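Local atomic coordinates of hypothetical conserved protein (Geobacillus kaustophilus, PDB entry 2QYH), a protein that probably acts as a magnesium-dependent phosphatase of the haloacid dehalogenase superfamily, though its substrate and physiological role remain unknown. Residues G2-F7 / K199-A204; P117-S122 / L147-A152. All blocks are in the same frame, centred on the assembly; numbering follows the deposited sequence.

Interaction 1 of 2, residues G2-F7 / K199-A204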
# COMPACT_ATOMS: atom_id res chain seq x y z
N GLY D 2 -17.86 -6.54 -28.49
CA GLY D 2 -17.46 -5.62 -27.43
C GLY D 2 -16.42 -6.09 -26.44
O GLY D 2 -15.92 -7.22 -26.50
N ARG D 3 -16.08 -5.21 -25.51
CA ARG D 3 -15.11 -5.50 -24.47
C ARG D 3 -15.77 -6.17 -23.27
O ARG D 3 -16.97 -6.02 -23.04
CB ARG D 3 -14.45 -4.20 -23.98
CG ARG D 3 -13.49 -3.55 -24.94
CD ARG D 3 -12.07 -3.96 -24.65
NE ARG D 3 -11.13 -3.11 -25.38
CZ ARG D 3 -9.81 -3.13 -25.22
NH1 ARG D 3 -9.25 -3.96 -24.35
NH2 ARG D 3 -9.05 -2.32 -25.94
N LYS D 4 -14.98 -6.91 -22.51
CA LYS D 4 -15.45 -7.57 -21.30
C LYS D 4 -14.69 -6.93 -20.15
O LYS D 4 -13.60 -6.39 -20.34
CB LYS D 4 -15.14 -9.07 -21.35
CG LYS D 4 -15.90 -9.80 -22.43
CD LYS D 4 -15.20 -11.09 -22.82
CE LYS D 4 -15.89 -11.76 -24.00
NZ LYS D 4 -15.06 -12.88 -24.56
N ILE D 5 -15.26 -6.96 -18.96
CA ILE D 5 -14.59 -6.38 -17.81
C ILE D 5 -14.90 -7.24 -16.61
O ILE D 5 -15.98 -7.82 -16.51
CB ILE D 5 -15.06 -4.92 -17.56
CG1 ILE D 5 -14.27 -4.30 -16.41
CG2 ILE D 5 -16.56 -4.89 -17.29
CD1 ILE D 5 -14.46 -2.79 -16.28
N VAL D 6 -13.93 -7.35 -15.70
CA VAL D 6 -14.12 -8.14 -14.49
C VAL D 6 -13.81 -7.25 -13.30
O VAL D 6 -12.77 -6.61 -13.25
CB VAL D 6 -13.18 -9.39 -14.46
CG1 VAL D 6 -13.49 -10.23 -13.22
CG2 VAL D 6 -13.35 -10.22 -15.73
N PHE D 7 -14.73 -7.22 -12.34
CA PHE D 7 -14.58 -6.43 -11.12
C PHE D 7 -14.24 -7.35 -9.95
O PHE D 7 -14.75 -8.46 -9.86
CB PHE D 7 -15.88 -5.68 -10.84
CG PHE D 7 -16.10 -4.52 -11.75
CD1 PHE D 7 -15.59 -3.27 -11.44
CD2 PHE D 7 -16.82 -4.67 -12.93
CE1 PHE D 7 -15.79 -2.18 -12.29
CE2 PHE D 7 -17.03 -3.60 -13.79
CZ PHE D 7 -16.51 -2.35 -13.47
N LYS D 199 -23.93 -5.37 -20.18
CA LYS D 199 -23.99 -6.10 -18.91
C LYS D 199 -23.61 -7.58 -19.06
O LYS D 199 -22.95 -8.15 -18.20
CB LYS D 199 -25.39 -5.96 -18.33
CG LYS D 199 -25.55 -6.54 -16.95
CD LYS D 199 -26.95 -6.30 -16.42
CE LYS D 199 -27.24 -4.82 -16.28
NZ LYS D 199 -28.63 -4.59 -15.80
N LYS D 200 -24.00 -8.20 -20.17
CA LYS D 200 -23.71 -9.60 -20.43
C LYS D 200 -22.20 -9.87 -20.53
O LYS D 200 -21.77 -11.02 -20.57
CB LYS D 200 -24.38 -10.05 -21.74
CG LYS D 200 -23.88 -9.31 -22.96
CD LYS D 200 -24.27 -10.01 -24.25
CE LYS D 200 -23.61 -9.32 -25.44
NZ LYS D 200 -23.93 -9.97 -26.75
N ASP D 201 -21.41 -8.81 -20.57
CA ASP D 201 -19.96 -8.97 -20.66
C ASP D 201 -19.29 -8.46 -19.40
O ASP D 201 -18.08 -8.29 -19.36
CB ASP D 201 -19.41 -8.23 -21.87
CG ASP D 201 -19.96 -8.76 -23.17
OD1 ASP D 201 -19.74 -9.95 -23.48
OD2 ASP D 201 -20.62 -7.98 -23.89
N VAL D 202 -20.08 -8.22 -18.36
CA VAL D 202 -19.55 -7.73 -17.10
C VAL D 202 -19.51 -8.88 -16.10
O VAL D 202 -20.51 -9.57 -15.91
CB VAL D 202 -20.42 -6.59 -16.53
CG1 VAL D 202 -19.81 -6.05 -15.24
CG2 VAL D 202 -20.56 -5.49 -17.55
N TYR D 203 -18.36 -9.10 -15.47
CA TYR D 203 -18.19 -10.16 -14.48
C TYR D 203 -17.76 -9.54 -13.16
O TYR D 203 -17.20 -8.45 -13.14
CB TYR D 203 -17.10 -11.12 -14.95
CG TYR D 203 -17.39 -11.78 -16.27
CD1 TYR D 203 -17.85 -13.10 -16.33
CD2 TYR D 203 -17.22 -11.08 -17.46
CE1 TYR D 203 -18.14 -13.71 -17.55
CE2 TYR D 203 -17.51 -11.68 -18.69
CZ TYR D 203 -17.98 -12.99 -18.73
OH TYR D 203 -18.28 -13.57 -19.94
N ALA D 204 -18.01 -10.24 -12.06
CA ALA D 204 -17.59 -9.74 -10.75
C ALA D 204 -17.34 -10.90 -9.78
O ALA D 204 -18.03 -11.90 -9.82
CB ALA D 204 -18.65 -8.79 -10.17

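Interaction 2 of 2, residues P117-S122 / L147-A152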
# COMPACT_ATOMS: atom_id res chain seq x y z
N PRO D 117 -10.47 9.58 21.06
CA PRO D 117 -10.45 8.13 21.30
C PRO D 117 -11.28 7.25 20.39
O PRO D 117 -10.94 6.07 20.23
CB PRO D 117 -10.86 8.02 22.77
CG PRO D 117 -11.85 9.12 22.87
CD PRO D 117 -11.04 10.26 22.24
N HIS D 118 -12.36 7.73 19.80
CA HIS D 118 -13.13 6.83 18.90
C HIS D 118 -12.45 6.73 17.54
O HIS D 118 -12.56 5.71 16.84
CB HIS D 118 -14.58 7.28 18.67
CG HIS D 118 -15.48 7.03 19.84
ND1 HIS D 118 -15.20 6.11 20.83
CD2 HIS D 118 -16.68 7.56 20.16
CE1 HIS D 118 -16.18 6.10 21.71
NE2 HIS D 118 -17.09 6.97 21.33
N ILE D 119 -11.78 7.81 17.16
CA ILE D 119 -11.07 7.83 15.90
C ILE D 119 -9.91 6.85 16.02
O ILE D 119 -9.76 5.98 15.17
CB ILE D 119 -10.56 9.25 15.58
CG1 ILE D 119 -11.76 10.19 15.38
CG2 ILE D 119 -9.69 9.22 14.33
CD1 ILE D 119 -11.41 11.53 14.78
N HIS D 120 -9.11 6.98 17.09
CA HIS D 120 -7.96 6.10 17.31
C HIS D 120 -8.35 4.62 17.16
O HIS D 120 -7.80 3.91 16.32
CB HIS D 120 -7.34 6.31 18.71
CG HIS D 120 -6.57 7.59 18.87
ND1 HIS D 120 -5.34 7.80 18.27
CD2 HIS D 120 -6.84 8.70 19.59
CE1 HIS D 120 -4.89 9.00 18.62
NE2 HIS D 120 -5.78 9.56 19.42
N VAL D 121 -9.31 4.18 17.96
CA VAL D 121 -9.75 2.79 17.96
C VAL D 121 -10.33 2.26 16.65
O VAL D 121 -9.86 1.24 16.12
CB VAL D 121 -10.79 2.57 19.08
CG1 VAL D 121 -11.50 1.24 18.89
CG2 VAL D 121 -10.09 2.60 20.42
N SER D 122 -11.37 2.92 16.15
CA SER D 122 -12.01 2.47 14.92
C SER D 122 -11.05 2.51 13.73
O SER D 122 -11.13 1.68 12.83
CB SER D 122 -13.23 3.35 14.61
OG SER D 122 -12.82 4.66 14.27
N LEU D 147 -16.69 10.00 7.66
CA LEU D 147 -16.87 9.08 8.77
C LEU D 147 -17.43 9.83 9.96
O LEU D 147 -16.92 10.89 10.33
CB LEU D 147 -15.53 8.45 9.14
CG LEU D 147 -14.90 7.48 8.14
CD1 LEU D 147 -13.46 7.23 8.51
CD2 LEU D 147 -15.69 6.17 8.13
N LEU D 148 -18.50 9.29 10.53
CA LEU D 148 -19.12 9.88 11.70
C LEU D 148 -18.80 8.98 12.87
O LEU D 148 -19.02 7.76 12.79
CB LEU D 148 -20.64 9.97 11.53
CG LEU D 148 -21.42 10.49 12.74
CD1 LEU D 148 -21.03 11.94 13.02
CD2 LEU D 148 -22.90 10.40 12.47
N PHE D 149 -18.28 9.55 13.94
CA PHE D 149 -17.94 8.74 15.10
C PHE D 149 -18.93 8.90 16.24
O PHE D 149 -18.93 9.89 16.96
CB PHE D 149 -16.52 9.05 15.55
CG PHE D 149 -15.49 8.77 14.50
CD1 PHE D 149 -15.25 9.69 13.49
CD2 PHE D 149 -14.80 7.56 14.49
CE1 PHE D 149 -14.33 9.41 12.48
CE2 PHE D 149 -13.89 7.27 13.49
CZ PHE D 149 -13.66 8.19 12.48
N CYS D 150 -19.79 7.89 16.36
CA CYS D 150 -20.81 7.83 17.39
C CYS D 150 -21.28 6.38 17.42
O CYS D 150 -21.04 5.63 16.47
CB CYS D 150 -21.99 8.75 17.05
SG CYS D 150 -23.12 8.07 15.81
N ARG D 151 -21.96 6.00 18.50
CA ARG D 151 -22.47 4.64 18.65
C ARG D 151 -23.84 4.50 18.00
O ARG D 151 -24.51 5.49 17.70
CB ARG D 151 -22.53 4.28 20.14
CG ARG D 151 -21.17 4.24 20.81
CD ARG D 151 -21.26 4.10 22.32
NE ARG D 151 -19.95 4.07 22.95
CZ ARG D 151 -19.11 3.04 22.88
NH1 ARG D 151 -19.44 1.95 22.20
NH2 ARG D 151 -17.92 3.11 23.48
N ALA D 152 -24.24 3.25 17.76
CA ALA D 152 -25.52 2.97 17.12
C ALA D 152 -26.72 3.58 17.87
O ALA D 152 -27.74 3.89 17.27
CB ALA D 152 -25.71 1.46 16.97

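Interaction 1 of 2, residues G2-F7 / K199-A204
Val202 sends its CG1 methyl between Ile5 and Phe7, neighbours on one face of a parallel strand pair. With chi1 at -177°, opposite the backbone N, Val202 CG1 lies 4.0 Å from Ile5 CG2, the two side chains running side by side. Val202 CG1 also meets the edge of the Phe7 ring, 4.0 Å from Phe7 CE2 and near the ring plane. Ala204 CB extends this apolar face beside Phe7 CB. On the other face Val6 CG2 packs against Tyr203 CB at 3.9 Å. With Tyr203 CG beside its backbone N (chi1 -60°), the ring folds back along the strand, bringing Tyr203 CD2 to 3.6 Å from Ile5 O, which lies in the ring plane.

The backbones zip together through three hydrogen bonds: Ile5 N to Asp201 O (3.1 Å), Tyr203 N to Ile5 O (2.9 Å) and Phe7 N to Tyr203 O. At the open end the Lys4 and Asp201 side chains pass at a slant, Lys4 CG touching Asp201 CB at 3.9 Å, but Lys4 NZ stays 5.6 Å from Asp201 OD1, so the opposite charges do not pair.

Strand 5-8 leads into Asp9 and Asp11, consistent with the catalytic motif of this superfamily. Both strands are central in the larger sheet: 38-42 flanks strand 5-8, and 220-223 flanks strand 202-206. Val6 meets Leu256, while helix 184-195 covers the Phe7 and Val202 face through Ile188, Met191 and Ile192.

Interaction 2 of 2, residues P117-S122 / L147-A152
The carbonyl oxygen of His118, which lies 3.7 Å from Phe149 CD2, is gripped twice from within its own helix. Ser122 N reaches it at 3.1 Å as the ordinary helical bond, and Ser122 OG adds a second at 2.8 Å, tilted 19° from the carbonyl plane. Ser122 chi1 of 69° puts OG between the backbone N and the carbonyl carbon, where it can turn back along the helix to that oxygen. The same hydroxyl lies at the edge of the Phe149 ring, in its plane and beside CE2.

Phe149, just past the end of strand 145-148, supplies most of the surface that 147-152 gives to the helix. Ile119 CG1 sits almost exactly over the centre of its ring, 3.8 Å from the centroid and 4° off the normal, a CH-pi contact with the two side chains crossing at about a right angle. Next to it, His118 CB touches Phe149 CB at 4.1 Å. With an alanine in place of Phe149, Ile119 CG1 is likely to lose the ring face it rests on, and a gap would probably open between the helix and the sheet.

Farther out, Arg151 stretches its chain so that NH2 comes to 3.9 Å from His118 CE1, the guanidinium and imidazole planes nearly perpendicular. Val102 of strand 101-104 and Ser174 of strand 174-179 also touch Phe149, so the ring lies between helix 117-124 and the antiparallel sheet. With Ser122 OG already bonded to His118 O, and no hydrogen bond linking the two segments, the helix meets 147-152 chiefly through apolar and aromatic contact.

How the interactions relate
The two contacts lie on opposite sides of the chain's centre, about 37 Å apart between their centres, and share no helix or strand. Interaction 1 joins neighbouring strands inside the parallel part of the larger sheet, so main-chain bonds carry it and the side chains pack on both faces, from a buried centre to an exposed beginning near the N-terminus. Interaction 2 sets a helix against the loop that follows strand 145-148 of the separate antiparallel sheet; it is mostly buried, with Arg151 at its exposed margin, and is centred on one aromatic ring. Segment 117-122 and segment 147-152 both fall within the sequence between 2-7 and 199-204, consistent with a cap inserted into a haloacid dehalogenase core.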